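Local coordinates for protein transcriptional regulator, ROK family (Vibrio cholerae O1 biovar eltor, PDB 1Z05) that probably binds DNA to regulate transcription of carbohydrate-metabolism genes, as a zinc-containing member of the ROK family and a homologue of E. coli Mlc, at residues A[301-306]-A[335-340]; A[310-315]-A[324-329]; A[169-174]-A[420-425]; A[198-203]-A[212-217]; A[238-243]-A[347-352]. All coordinates share one frame; numbering follows the deposited sequence. Where two conformers were deposited one is given.

Contact 1. Residues A[301-306]-A[335-340]; sequences TARIQA and VDVIQQ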
# COMPACT_ATOMS: atom_id res chain seq x y z
N THR A 301 -33.01 0.11 20.05
CA THR A 301 -34.34 0.72 20.04
C THR A 301 -35.40 -0.20 19.44
O THR A 301 -36.49 -0.31 19.99
CB THR A 301 -34.35 2.08 19.28
OG1 THR A 301 -33.33 2.93 19.82
CG2 THR A 301 -35.68 2.78 19.41
N ALA A 302 -35.09 -0.87 18.34
CA ALA A 302 -36.06 -1.77 17.68
C ALA A 302 -36.39 -3.01 18.53
O ALA A 302 -37.54 -3.42 18.61
CB ALA A 302 -35.56 -2.19 16.29
N ARG A 303 -35.38 -3.60 19.16
CA ARG A 303 -35.60 -4.84 19.92
C ARG A 303 -36.38 -4.58 21.21
O ARG A 303 -37.20 -5.41 21.62
CB ARG A 303 -34.26 -5.54 20.19
CG ARG A 303 -33.57 -6.03 18.90
CD ARG A 303 -32.18 -6.63 19.13
NE ARG A 303 -32.30 -7.89 19.85
CZ ARG A 303 -31.33 -8.78 20.03
NH1 ARG A 303 -30.12 -8.56 19.52
NH2 ARG A 303 -31.57 -9.89 20.72
N ILE A 304 -36.15 -3.42 21.83
CA ILE A 304 -36.93 -2.99 23.00
C ILE A 304 -38.40 -2.70 22.64
O ILE A 304 -39.32 -3.06 23.39
CB ILE A 304 -36.26 -1.80 23.74
CG1 ILE A 304 -35.02 -2.29 24.49
CG2 ILE A 304 -37.22 -1.11 24.70
CD1 ILE A 304 -34.01 -1.22 24.83
N GLN A 305 -38.61 -2.05 21.49
CA GLN A 305 -39.96 -1.75 20.98
C GLN A 305 -40.72 -3.04 20.68
O GLN A 305 -41.94 -3.11 20.88
CB GLN A 305 -39.88 -0.84 19.74
CG GLN A 305 -41.20 -0.58 18.99
CD GLN A 305 -42.22 0.25 19.78
OE1 GLN A 305 -41.87 1.20 20.47
NE2 GLN A 305 -43.49 -0.12 19.65
N ALA A 306 -40.00 -4.07 20.25
CA ALA A 306 -40.59 -5.38 19.96
C ALA A 306 -40.85 -6.19 21.23
O ALA A 306 -41.46 -7.26 21.17
CB ALA A 306 -39.71 -6.15 18.99
N VAL A 335 -25.46 -7.27 25.67
CA VAL A 335 -24.46 -8.28 25.35
C VAL A 335 -24.69 -8.84 23.95
O VAL A 335 -23.78 -8.87 23.12
CB VAL A 335 -24.43 -9.43 26.41
CG1 VAL A 335 -23.59 -10.62 25.92
CG2 VAL A 335 -23.91 -8.92 27.76
N ASP A 336 -25.92 -9.25 23.67
CA ASP A 336 -26.26 -9.81 22.35
C ASP A 336 -26.04 -8.83 21.19
O ASP A 336 -25.56 -9.22 20.11
CB ASP A 336 -27.70 -10.32 22.34
CG ASP A 336 -27.96 -11.30 21.21
OD1 ASP A 336 -27.30 -12.38 21.17
OD2 ASP A 336 -28.82 -10.98 20.35
N VAL A 337 -26.39 -7.57 21.41
CA VAL A 337 -26.16 -6.51 20.42
C VAL A 337 -24.65 -6.31 20.16
O VAL A 337 -24.23 -6.22 19.01
CB VAL A 337 -26.85 -5.18 20.86
CG1 VAL A 337 -26.43 -4.00 19.99
CG2 VAL A 337 -28.37 -5.34 20.84
N ILE A 338 -23.85 -6.25 21.22
CA ILE A 338 -22.39 -6.13 21.06
C ILE A 338 -21.74 -7.34 20.37
O ILE A 338 -20.79 -7.19 19.58
CB ILE A 338 -21.69 -5.82 22.43
CG1 ILE A 338 -22.12 -4.43 22.96
CG2 ILE A 338 -20.17 -5.87 22.30
CD1 ILE A 338 -22.04 -3.31 21.93
N GLN A 339 -22.24 -8.54 20.67
CA GLN A 339 -21.73 -9.76 20.03
C GLN A 339 -22.04 -9.77 18.54
O GLN A 339 -21.16 -10.08 17.73
CB GLN A 339 -22.24 -11.04 20.73
CG GLN A 339 -21.64 -11.22 22.12
CD GLN A 339 -22.28 -12.35 22.91
OE1 GLN A 339 -23.41 -12.75 22.64
NE2 GLN A 339 -21.55 -12.85 23.91
N GLN A 340 -23.26 -9.39 18.18
CA GLN A 340 -23.65 -9.27 16.77
C GLN A 340 -22.78 -8.26 16.02
O GLN A 340 -22.36 -8.51 14.89
CB GLN A 340 -25.12 -8.89 16.66
CG GLN A 340 -25.66 -8.92 15.24
CD GLN A 340 -27.13 -8.53 15.16
OE1 GLN A 340 -27.96 -9.02 15.94
NE2 GLN A 340 -27.46 -7.66 14.21
O HOH W 1 -29.14 -6.81 17.35

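Contact 2. Residues A[310-315]-A[324-329]; sequences SCLATV and CAAAAD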
# COMPACT_ATOMS: atom_id res chain seq x y z
N SER A 310 -34.86 -5.68 28.91
CA SER A 310 -33.54 -5.06 29.07
C SER A 310 -33.59 -4.02 30.16
O SER A 310 -34.64 -3.42 30.41
CB SER A 310 -33.09 -4.38 27.77
OG SER A 310 -31.83 -3.74 27.92
N CYS A 311 -32.44 -3.80 30.79
CA CYS A 311 -32.28 -2.71 31.75
C CYS A 311 -32.28 -1.34 31.05
O CYS A 311 -32.38 -0.31 31.71
CB CYS A 311 -30.98 -2.90 32.55
SG CYS A 311 -29.45 -2.75 31.59
N LEU A 312 -32.16 -1.35 29.72
CA LEU A 312 -32.23 -0.13 28.92
C LEU A 312 -33.65 0.26 28.51
O LEU A 312 -33.85 1.32 27.92
CB LEU A 312 -31.36 -0.28 27.66
CG LEU A 312 -29.84 -0.44 27.81
CD1 LEU A 312 -29.20 -0.97 26.53
CD2 LEU A 312 -29.17 0.86 28.24
N ALA A 313 -34.63 -0.58 28.84
CA ALA A 313 -36.02 -0.42 28.37
C ALA A 313 -36.77 0.78 28.95
O ALA A 313 -37.88 1.10 28.50
CB ALA A 313 -36.81 -1.71 28.59
N THR A 314 -36.19 1.44 29.95
CA THR A 314 -36.79 2.63 30.55
C THR A 314 -35.94 3.87 30.31
O THR A 314 -36.33 4.99 30.68
CB THR A 314 -37.02 2.46 32.08
OG1 THR A 314 -35.83 1.97 32.69
CG2 THR A 314 -38.17 1.50 32.35
N VAL A 315 -34.78 3.67 29.69
CA VAL A 315 -33.80 4.73 29.46
C VAL A 315 -34.17 5.58 28.25
O VAL A 315 -34.49 5.06 27.18
CB VAL A 315 -32.36 4.15 29.31
CG1 VAL A 315 -31.34 5.25 29.03
CG2 VAL A 315 -31.96 3.36 30.55
N CYS A 324 -22.77 -0.05 26.02
CA CYS A 324 -21.52 -0.67 26.46
C CYS A 324 -21.48 -0.92 27.95
O CYS A 324 -20.95 -1.94 28.39
CB CYS A 324 -20.32 0.17 26.04
SG CYS A 324 -19.98 0.06 24.29
N ALA A 325 -22.04 0.01 28.73
CA ALA A 325 -22.11 -0.12 30.18
C ALA A 325 -23.11 -1.18 30.60
O ALA A 325 -22.92 -1.86 31.61
CB ALA A 325 -22.45 1.23 30.82
N ALA A 326 -24.19 -1.32 29.83
CA ALA A 326 -25.19 -2.35 30.09
C ALA A 326 -24.62 -3.74 29.78
O ALA A 326 -24.79 -4.67 30.57
CB ALA A 326 -26.46 -2.09 29.29
N ALA A 327 -23.95 -3.85 28.64
CA ALA A 327 -23.31 -5.10 28.21
C ALA A 327 -22.21 -5.53 29.18
O ALA A 327 -22.21 -6.67 29.65
CB ALA A 327 -22.76 -4.95 26.82
N ALA A 328 -21.30 -4.61 29.48
CA ALA A 328 -20.26 -4.84 30.48
C ALA A 328 -20.84 -5.28 31.82
O ALA A 328 -20.24 -6.11 32.51
CB ALA A 328 -19.39 -3.59 30.65
N ASP A 329 -22.01 -4.75 32.17
CA ASP A 329 -22.66 -5.07 33.45
C ASP A 329 -23.61 -6.27 33.36
O ASP A 329 -24.33 -6.58 34.31
CB ASP A 329 -23.39 -3.84 34.00
CG ASP A 329 -23.13 -3.62 35.49
OD1 ASP A 329 -23.54 -4.47 36.31
OD2 ASP A 329 -22.53 -2.58 35.83

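Contact 3. Residues A[169-174]-A[420-425]; sequences VTSIAI and GLLLMK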
# COMPACT_ATOMS: atom_id res chain seq x y z
N VAL A 169 7.47 27.81 17.15
CA VAL A 169 6.44 26.98 16.50
C VAL A 169 6.92 26.64 15.09
O VAL A 169 7.13 27.53 14.27
CB VAL A 169 5.08 27.71 16.44
CG1 VAL A 169 3.98 26.75 15.96
CG2 VAL A 169 4.74 28.29 17.82
N THR A 170 7.08 25.36 14.81
CA THR A 170 7.74 24.94 13.57
C THR A 170 6.78 24.64 12.44
O THR A 170 7.16 24.66 11.26
CB THR A 170 8.54 23.66 13.80
OG1 THR A 170 7.64 22.64 14.23
CG2 THR A 170 9.60 23.87 14.87
N SER A 171 5.54 24.32 12.79
CA SER A 171 4.60 23.71 11.84
C SER A 171 3.20 23.60 12.44
O SER A 171 3.01 23.78 13.65
CB SER A 171 5.09 22.31 11.46
OG SER A 171 5.30 21.53 12.63
N ILE A 172 2.24 23.29 11.57
CA ILE A 172 0.86 23.06 11.96
C ILE A 172 0.39 21.76 11.31
O ILE A 172 0.57 21.54 10.11
CB ILE A 172 -0.06 24.24 11.52
CG1 ILE A 172 0.28 25.50 12.32
CG2 ILE A 172 -1.55 23.87 11.70
CD1 ILE A 172 -0.32 26.80 11.79
N ALA A 173 -0.19 20.88 12.12
CA ALA A 173 -0.85 19.68 11.63
C ALA A 173 -2.35 19.82 11.85
O ALA A 173 -2.79 20.35 12.87
CB ALA A 173 -0.28 18.44 12.33
N ILE A 174 -3.13 19.36 10.87
CA ILE A 174 -4.59 19.35 11.00
C ILE A 174 -5.15 18.04 10.46
O ILE A 174 -4.80 17.61 9.36
CB ILE A 174 -5.27 20.63 10.38
CG1 ILE A 174 -6.79 20.61 10.56
CG2 ILE A 174 -4.86 20.87 8.92
CD1 ILE A 174 -7.42 22.02 10.63
N GLY A 420 12.64 14.13 6.94
CA GLY A 420 13.59 15.22 6.72
C GLY A 420 12.95 16.48 6.16
O GLY A 420 13.59 17.54 6.13
N LEU A 421 11.70 16.36 5.71
CA LEU A 421 10.97 17.50 5.14
C LEU A 421 10.94 18.71 6.09
O LEU A 421 11.28 19.83 5.70
CB LEU A 421 9.55 17.09 4.74
CG LEU A 421 8.73 18.04 3.84
CD1 LEU A 421 7.77 17.25 2.94
CD2 LEU A 421 7.96 19.09 4.64
N LEU A 422 10.52 18.47 7.33
CA LEU A 422 10.36 19.54 8.29
C LEU A 422 11.71 20.07 8.77
O LEU A 422 11.86 21.27 8.97
CB LEU A 422 9.49 19.10 9.47
CG LEU A 422 9.09 20.20 10.47
CD1 LEU A 422 8.51 21.43 9.75
CD2 LEU A 422 8.12 19.64 11.49
N LEU A 423 12.68 19.17 8.93
CA LEU A 423 14.05 19.58 9.26
C LEU A 423 14.58 20.63 8.29
O LEU A 423 15.13 21.64 8.71
CB LEU A 423 15.01 18.39 9.25
CG LEU A 423 14.81 17.24 10.24
CD1 LEU A 423 15.89 16.22 10.02
CD2 LEU A 423 14.83 17.75 11.68
N MET A 424 14.38 20.39 6.99
CA MET A 424 14.91 21.29 5.99
C MET A 424 14.19 22.63 6.03
O MET A 424 14.81 23.67 5.85
CB MET A 424 14.87 20.65 4.60
CG MET A 424 15.80 19.43 4.43
SD MET A 424 17.58 19.76 4.62
CE MET A 424 17.84 19.51 6.38
N LYS A 425 12.88 22.60 6.29
CA LYS A 425 12.12 23.83 6.48
C LYS A 425 12.63 24.64 7.67
O LYS A 425 12.74 25.86 7.57
CB LYS A 425 10.62 23.54 6.60
CG LYS A 425 9.99 23.00 5.32
CD LYS A 425 9.66 24.11 4.31
CE LYS A 425 8.21 24.56 4.44
NZ LYS A 425 7.80 25.62 3.46

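Contact 4. Residues A[198-203]-A[212-217]; sequences LALGPE and VFVAND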
# COMPACT_ATOMS: atom_id res chain seq x y z
N LEU A 198 -11.49 22.14 -0.73
CA LEU A 198 -10.96 23.23 0.08
C LEU A 198 -9.45 23.10 0.24
O LEU A 198 -8.96 22.10 0.80
CB LEU A 198 -11.66 23.31 1.44
CG LEU A 198 -11.04 24.22 2.52
CD1 LEU A 198 -11.18 25.70 2.17
CD2 LEU A 198 -11.61 23.92 3.90
N ALA A 199 -8.72 24.11 -0.24
CA ALA A 199 -7.26 24.12 -0.16
C ALA A 199 -6.80 24.53 1.24
O ALA A 199 -6.22 25.60 1.44
CB ALA A 199 -6.68 25.06 -1.22
N LEU A 200 -7.05 23.65 2.20
CA LEU A 200 -6.84 23.93 3.62
C LEU A 200 -5.38 24.18 3.99
O LEU A 200 -5.07 25.13 4.71
CB LEU A 200 -7.43 22.80 4.47
CG LEU A 200 -7.50 22.99 5.98
CD1 LEU A 200 -8.34 24.23 6.32
CD2 LEU A 200 -8.06 21.73 6.64
N GLY A 201 -4.49 23.30 3.53
CA GLY A 201 -3.04 23.48 3.73
C GLY A 201 -2.50 24.79 3.16
O GLY A 201 -1.92 25.58 3.90
N PRO A 202 -2.67 25.02 1.84
CA PRO A 202 -2.23 26.28 1.23
C PRO A 202 -2.78 27.55 1.91
O PRO A 202 -2.05 28.54 2.04
CB PRO A 202 -2.74 26.18 -0.22
CG PRO A 202 -2.83 24.70 -0.48
CD PRO A 202 -3.25 24.09 0.84
N GLU A 203 -4.04 27.50 2.34
CA GLU A 203 -4.68 28.66 2.99
C GLU A 203 -4.09 28.94 4.37
O GLU A 203 -3.88 30.10 4.73
CB GLU A 203 -6.20 28.48 3.08
CG GLU A 203 -6.92 28.58 1.73
CD GLU A 203 -7.00 30.00 1.17
OE1 GLU A 203 -6.81 30.97 1.94
OE2 GLU A 203 -7.25 30.14 -0.05
N VAL A 212 2.39 23.23 6.69
CA VAL A 212 1.11 22.68 7.12
C VAL A 212 1.00 21.26 6.58
O VAL A 212 1.29 21.00 5.40
CB VAL A 212 -0.08 23.54 6.60
CG1 VAL A 212 -1.40 23.04 7.20
CG2 VAL A 212 0.13 25.02 6.95
N PHE A 213 0.57 20.37 7.47
CA PHE A 213 0.38 18.95 7.20
C PHE A 213 -1.08 18.61 7.47
O PHE A 213 -1.55 18.71 8.61
CB PHE A 213 1.32 18.12 8.10
CG PHE A 213 2.76 18.44 7.88
CD1 PHE A 213 3.50 17.75 6.92
CD2 PHE A 213 3.38 19.48 8.56
CE1 PHE A 213 4.82 18.07 6.67
CE2 PHE A 213 4.70 19.81 8.32
CZ PHE A 213 5.42 19.10 7.38
N VAL A 214 -1.79 18.21 6.42
CA VAL A 214 -3.22 17.94 6.47
C VAL A 214 -3.41 16.46 6.19
O VAL A 214 -2.79 15.92 5.27
CB VAL A 214 -3.98 18.74 5.38
CG1 VAL A 214 -5.49 18.62 5.57
CG2 VAL A 214 -3.57 20.23 5.40
N ALA A 215 -4.24 15.78 6.99
CA ALA A 215 -4.50 14.36 6.75
C ALA A 215 -5.88 13.92 7.21
O ALA A 215 -6.50 14.55 8.08
CB ALA A 215 -3.40 13.47 7.39
N ASN A 216 -6.37 12.84 6.61
CA ASN A 216 -7.55 12.16 7.12
C ASN A 216 -7.26 11.63 8.52
O ASN A 216 -6.18 11.08 8.78
CB ASN A 216 -7.95 11.03 6.17
CG ASN A 216 -9.01 10.13 6.76
OD1 ASN A 216 -8.70 9.15 7.44
ND2 ASN A 216 -10.28 10.43 6.49
N ASP A 217 -8.22 11.79 9.43
CA ASP A 217 -8.01 11.48 10.84
C ASP A 217 -7.73 10.02 11.14
O ASP A 217 -6.91 9.73 12.01
CB ASP A 217 -9.13 12.05 11.73
CG ASP A 217 -10.53 11.55 11.36
OD1 ASP A 217 -10.70 10.80 10.36
OD2 ASP A 217 -11.48 11.91 12.09

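Contact 5. Residues A[238-243]-A[347-352]; sequences VLISIH and AAIAIV. With SO4 (sulfate ion), chain C.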
# COMPACT_ATOMS: atom_id res chain seq x y z
N VAL A 238 -3.05 -2.99 11.40
CA VAL A 238 -4.29 -2.37 10.97
C VAL A 238 -4.98 -1.81 12.20
O VAL A 238 -5.13 -2.50 13.21
CB VAL A 238 -5.21 -3.37 10.24
CG1 VAL A 238 -6.49 -2.67 9.75
CG2 VAL A 238 -4.49 -4.00 9.04
N LEU A 239 -5.37 -0.54 12.11
CA LEU A 239 -6.22 0.09 13.12
C LEU A 239 -7.64 0.12 12.59
O LEU A 239 -7.90 0.64 11.50
CB LEU A 239 -5.73 1.52 13.42
CG LEU A 239 -6.68 2.41 14.25
CD1 LEU A 239 -6.76 1.97 15.70
CD2 LEU A 239 -6.25 3.86 14.16
N ILE A 240 -8.57 -0.46 13.35
CA ILE A 240 -9.98 -0.41 12.99
C ILE A 240 -10.70 0.66 13.80
O ILE A 240 -10.81 0.57 15.04
CB ILE A 240 -10.70 -1.79 13.11
CG1 ILE A 240 -9.91 -2.88 12.36
CG2 ILE A 240 -12.16 -1.67 12.64
CD1 ILE A 240 -9.88 -2.72 10.83
N SER A 241 -11.16 1.68 13.09
CA SER A 241 -11.88 2.79 13.68
C SER A 241 -13.38 2.55 13.56
O SER A 241 -13.91 2.43 12.46
CB SER A 241 -11.48 4.11 13.03
OG SER A 241 -12.29 5.18 13.48
N ILE A 242 -14.04 2.46 14.71
CA ILE A 242 -15.47 2.25 14.79
C ILE A 242 -16.09 3.48 15.45
O ILE A 242 -15.91 3.71 16.65
CB ILE A 242 -15.80 0.97 15.62
CG1 ILE A 242 -14.98 -0.22 15.10
CG2 ILE A 242 -17.31 0.67 15.61
CD1 ILE A 242 -14.55 -1.21 16.19
N HIS A 243 -16.81 4.26 14.64
CA HIS A 243 -17.46 5.49 15.10
C HIS A 243 -18.70 5.73 14.23
O HIS A 243 -19.54 4.81 14.11
CB HIS A 243 -16.47 6.66 15.06
CG HIS A 243 -16.90 7.85 15.87
ND1 HIS A 243 -17.85 7.78 16.86
CD2 HIS A 243 -16.48 9.14 15.83
CE1 HIS A 243 -18.02 8.98 17.39
NE2 HIS A 243 -17.20 9.82 16.79
N ALA A 347 -16.01 -10.16 10.37
CA ALA A 347 -16.08 -10.44 8.93
C ALA A 347 -15.28 -9.42 8.10
O ALA A 347 -14.54 -9.79 7.19
CB ALA A 347 -17.56 -10.48 8.46
N ALA A 348 -15.42 -8.15 8.43
CA ALA A 348 -14.69 -7.10 7.71
C ALA A 348 -13.19 -7.16 8.00
O ALA A 348 -12.35 -7.00 7.09
CB ALA A 348 -15.27 -5.73 8.05
N ILE A 349 -12.84 -7.43 9.26
CA ILE A 349 -11.45 -7.54 9.67
C ILE A 349 -10.79 -8.78 9.03
O ILE A 349 -9.63 -8.72 8.64
CB ILE A 349 -11.30 -7.54 11.22
CG1 ILE A 349 -11.77 -6.20 11.79
CG2 ILE A 349 -9.85 -7.83 11.63
CD1 ILE A 349 -11.92 -6.19 13.30
N ALA A 350 -11.54 -9.88 8.91
CA ALA A 350 -11.03 -11.08 8.22
C ALA A 350 -10.67 -10.78 6.77
O ALA A 350 -9.70 -11.33 6.24
CB ALA A 350 -12.03 -12.22 8.29
N ILE A 351 -11.47 -9.95 6.11
CA ILE A 351 -11.17 -9.49 4.75
C ILE A 351 -9.82 -8.76 4.68
O ILE A 351 -9.00 -9.04 3.81
CB ILE A 351 -12.31 -8.60 4.22
CG1 ILE A 351 -13.53 -9.49 3.90
CG2 ILE A 351 -11.87 -7.84 2.97
CD1 ILE A 351 -14.83 -8.72 3.71
N VAL A 352 -9.61 -7.84 5.61
CA VAL A 352 -8.38 -7.04 5.68
C VAL A 352 -7.15 -7.91 5.98
O VAL A 352 -6.07 -7.71 5.40
CB VAL A 352 -8.57 -5.89 6.70
CG1 VAL A 352 -7.27 -5.18 6.99
CG2 VAL A 352 -9.60 -4.88 6.15
S SO4 C . -16.52 14.01 16.04
O1 SO4 C . -15.68 13.88 17.23
O2 SO4 C . -16.77 12.71 15.45
O3 SO4 C . -17.78 14.62 16.48
O4 SO4 C . -15.85 14.84 15.05

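Contact 1. Residues A[301-306]-A[335-340]
D336 OD2 is gripped by two nitrogens of R303. R303 NH1 donates to D336 OD2 at 2.9 Å, with an N-H...O angle of 149°. R303 NH2 reaches the same D336 OD2 at 3.0 Å. The guanidinium comes end-on, and the oxygen lies in its plane. OD2 uses its anti lone pair for NH1. It meets NH2 on the same anti side, but well out of the carboxylate plane. The two flat groups stand nearly perpendicular, 87° apart. This is a salt bridge forked onto one oxygen, not the side-by-side pairing of two nitrogens with two oxygens. R303 CG is anti to its carbonyl carbon, and a bend at chi3 turns the guanidinium to D336. V337 CG2 packs obliquely against R303 NH1 at 3.9 Å. Water 1 accepts from R303 NH1 and donates to Q340 OE1, carrying the contact one turn further along 335-340. E308 is a second acidic partner of R303 NH2, which would further steady the guanidinium. The axes of 301-305 and 335-340 stay 12.2 Å apart, so the long arginine spans the gap. V337 also packs on I296 and V300. The arrangement is a salt bridge between two helices, 293-305 and 332-356, that run roughly antiparallel (their short segments at 141°).

Contact 2. Residues A[310-315]-A[324-329]
C311 SG sits between its own backbone N and carbonyl carbon (chi1 67°), while L312 CG lies beside its N and anti to its carbonyl carbon (chi1 -65°). These two settings bring neighbouring side chains to the same methyl group, A326 CB. C311 SG meets A326 CB at 3.8 Å. L312 comes in with its whole branch point: CG and CD1 are each 4.0 Å from A326 CB, and CD2 is only slightly further off. The alanine methyl is thus faced by the fork of the leucine and touched separately by the sulfur. A326 CB points toward the loop, and its small size lets the backbones come close, with C311 CA and A326 CA 7.3 Å apart. The contact is apolar throughout.

The loop is shaped by its own polar bonds. S310 OG accepts from L312 N at 3.0 Å, nearly straight at 166°, which makes an ST turn. A type I beta turn covers S310 to A313, and a second covers L312 to V315. D331 secures the start of the loop, with OD2 bonded to S310 OG and OD1 to C311 N. L312 is buried, while C311 is exposed.

This loop follows helix 293-305 and leads into helix 320-328, which carries A326. L312 also rests on V300 and I304 of helix 293-305. S310 touches L333 of helix 332-356, so the loop is in contact with all three helices, 293-305, 320-328 and 332-356.

Contact 3. Residues A[169-174]-A[420-425]
The closest CA atoms are those of S171 and L422, 7.9 Å apart, where strand 169-174 passes the first turn of helix 421-428. The strand belongs to the five-stranded mixed sheet of one lobe of the ASKHA fold, and the helix is the last of the chain. T170 departs from extended backbone angles (phi -95°, psi -23°), and both T170 and S171 direct their side chains to the helix.

L422 carries the contact from the helix side. Its CG is anti to the backbone N, and its two methyls divide the work. L422 CD1 rests near T170 O and S171 CB, at 3.8 and 3.9 Å. CD2 lies over the serine hydroxyl, with T170 OG1 further off. These are van der Waals contacts, in which leucine methyls cover polar atoms. The hydroxyls find partners of their own. T170 OG1 and S171 OG are hydrogen-bonded to each other at 3.0 Å, and T170 OG1 is also bonded to Q109 O of the neighbouring strand 108-116.

G420 has positive phi and lies between helix 407-418 and helix 421-428, at the N-cap of the latter. I413 of helix 407-418 touches both S171 and L422, so the two helices share this face of the sheet. L423 and M424 instead pack on helix 35-51. The closest approach across the contact is S171 OG to L422 CD2, 3.6 Å.

Contact 4. Residues A[198-203]-A[212-217]
Packing against bare backbone makes up most of this contact. V214 CG2 lies 3.7 Å from G201 CA and equally near G201 N. V212 reaches the same glycine from the other strand position: CG1 is 3.9 Å from G201 CA, and CG2 is 3.7 Å from G201 O. G201 is thus straddled by two valines that point the same way from alternate strand positions. With no side chain at G201, helix and strand come very close, and G201 CA and V212 CA are 5.4 Å apart.

Side-chain packing is lighter. L200 CD2 touches V214 CG1 at 4.2 Å, and the two side chains cross obliquely. L200 CG is anti to its backbone N (chi1 -171°), which brings CD2 to the side of V214. Both residues also pack on I174 of the adjacent strand. F213 and A215 face the opposite way, onto helix 407-418.

Polar interactions flank the contact. A199 is the centre of an inverse gamma turn and the N-cap residue of helix 200-208. At the far end of the strand, N216 caps the next helix through OD1, bonded to R219 N, while its ND2 is bonded to G178 O.

Strand 212-216 is the outermost of its sheet within the chain, and helix 200-208 leads into it. The touching groups are methyls and glycine backbone, so the fit rests on shape and burial, with no directional bond between the two segments.

Contact 5. Residues A[238-243]-A[347-352]
The H243 ring, the flat side chain here, has sulfate atom O2 at its edge, near the ring plane. H243 NE2 donates weakly to sulfate O2 at 3.2 Å, with an angle of 129°. The sulfate probably came from the crystallisation liquor. Y119 OH, R114 NH2 and the backbone N of R117 also hydrogen-bond it. H243 follows strand 237-242, a strand of the second sheet of the ASKHA fold, and the main contact is made further back along this strand. There, helix 332-356 packs on one face of the sheet in the alpha/beta layering of the fold.

Two hydrophobic pairs join strand and helix. V238 and V352 reach toward each other, tip to tip. V352 CG1 sits against both valine methyls, 3.7 Å from V238 CG2 and 3.8 Å from V238 CG1. V352 CG1 lies anti to the backbone N (chi1 170°), which aims it at the strand. The second pair is I240 with I349, whose chains meet at a slant through their CG1 branches. The I349 side chain sets off to one flank, and its CG1 and CD1 turn in to I240.

The alternate residues L239 and S241 face helix 217-228, so helices lie on both faces of the strand. I349 also touches I363 of strand 360-364 and helix 371-385, while I351 meets I351 of the second subunit. At the centre of the second pair, I240 CG1 and I349 CG1 are 3.8 Å apart.

How the contacts relate
Contacts 1 and 2 form one cluster, their centres 10 Å apart. I304 packs on L312 and A313, and I338 on A327. Contact 5 uses the same helix 332-356 as contact 1 but lies further along it, 22 Å away between centres. Contacts 3 and 4 share the other sheet, where strands 168-176 and 212-216 are paired: I174 N is 2.8 Å from F213 O, a probable hydrogen bond. Contact 3 lies across the chain's centre from contacts 1, 2 and 5. Contacts 4 and 5 approach to about 6 Å between nearest atoms; R114 pairs with D217 and also binds the sulfate beside H243. The zinc site of H269, C279, C281 and C286 is away from all five.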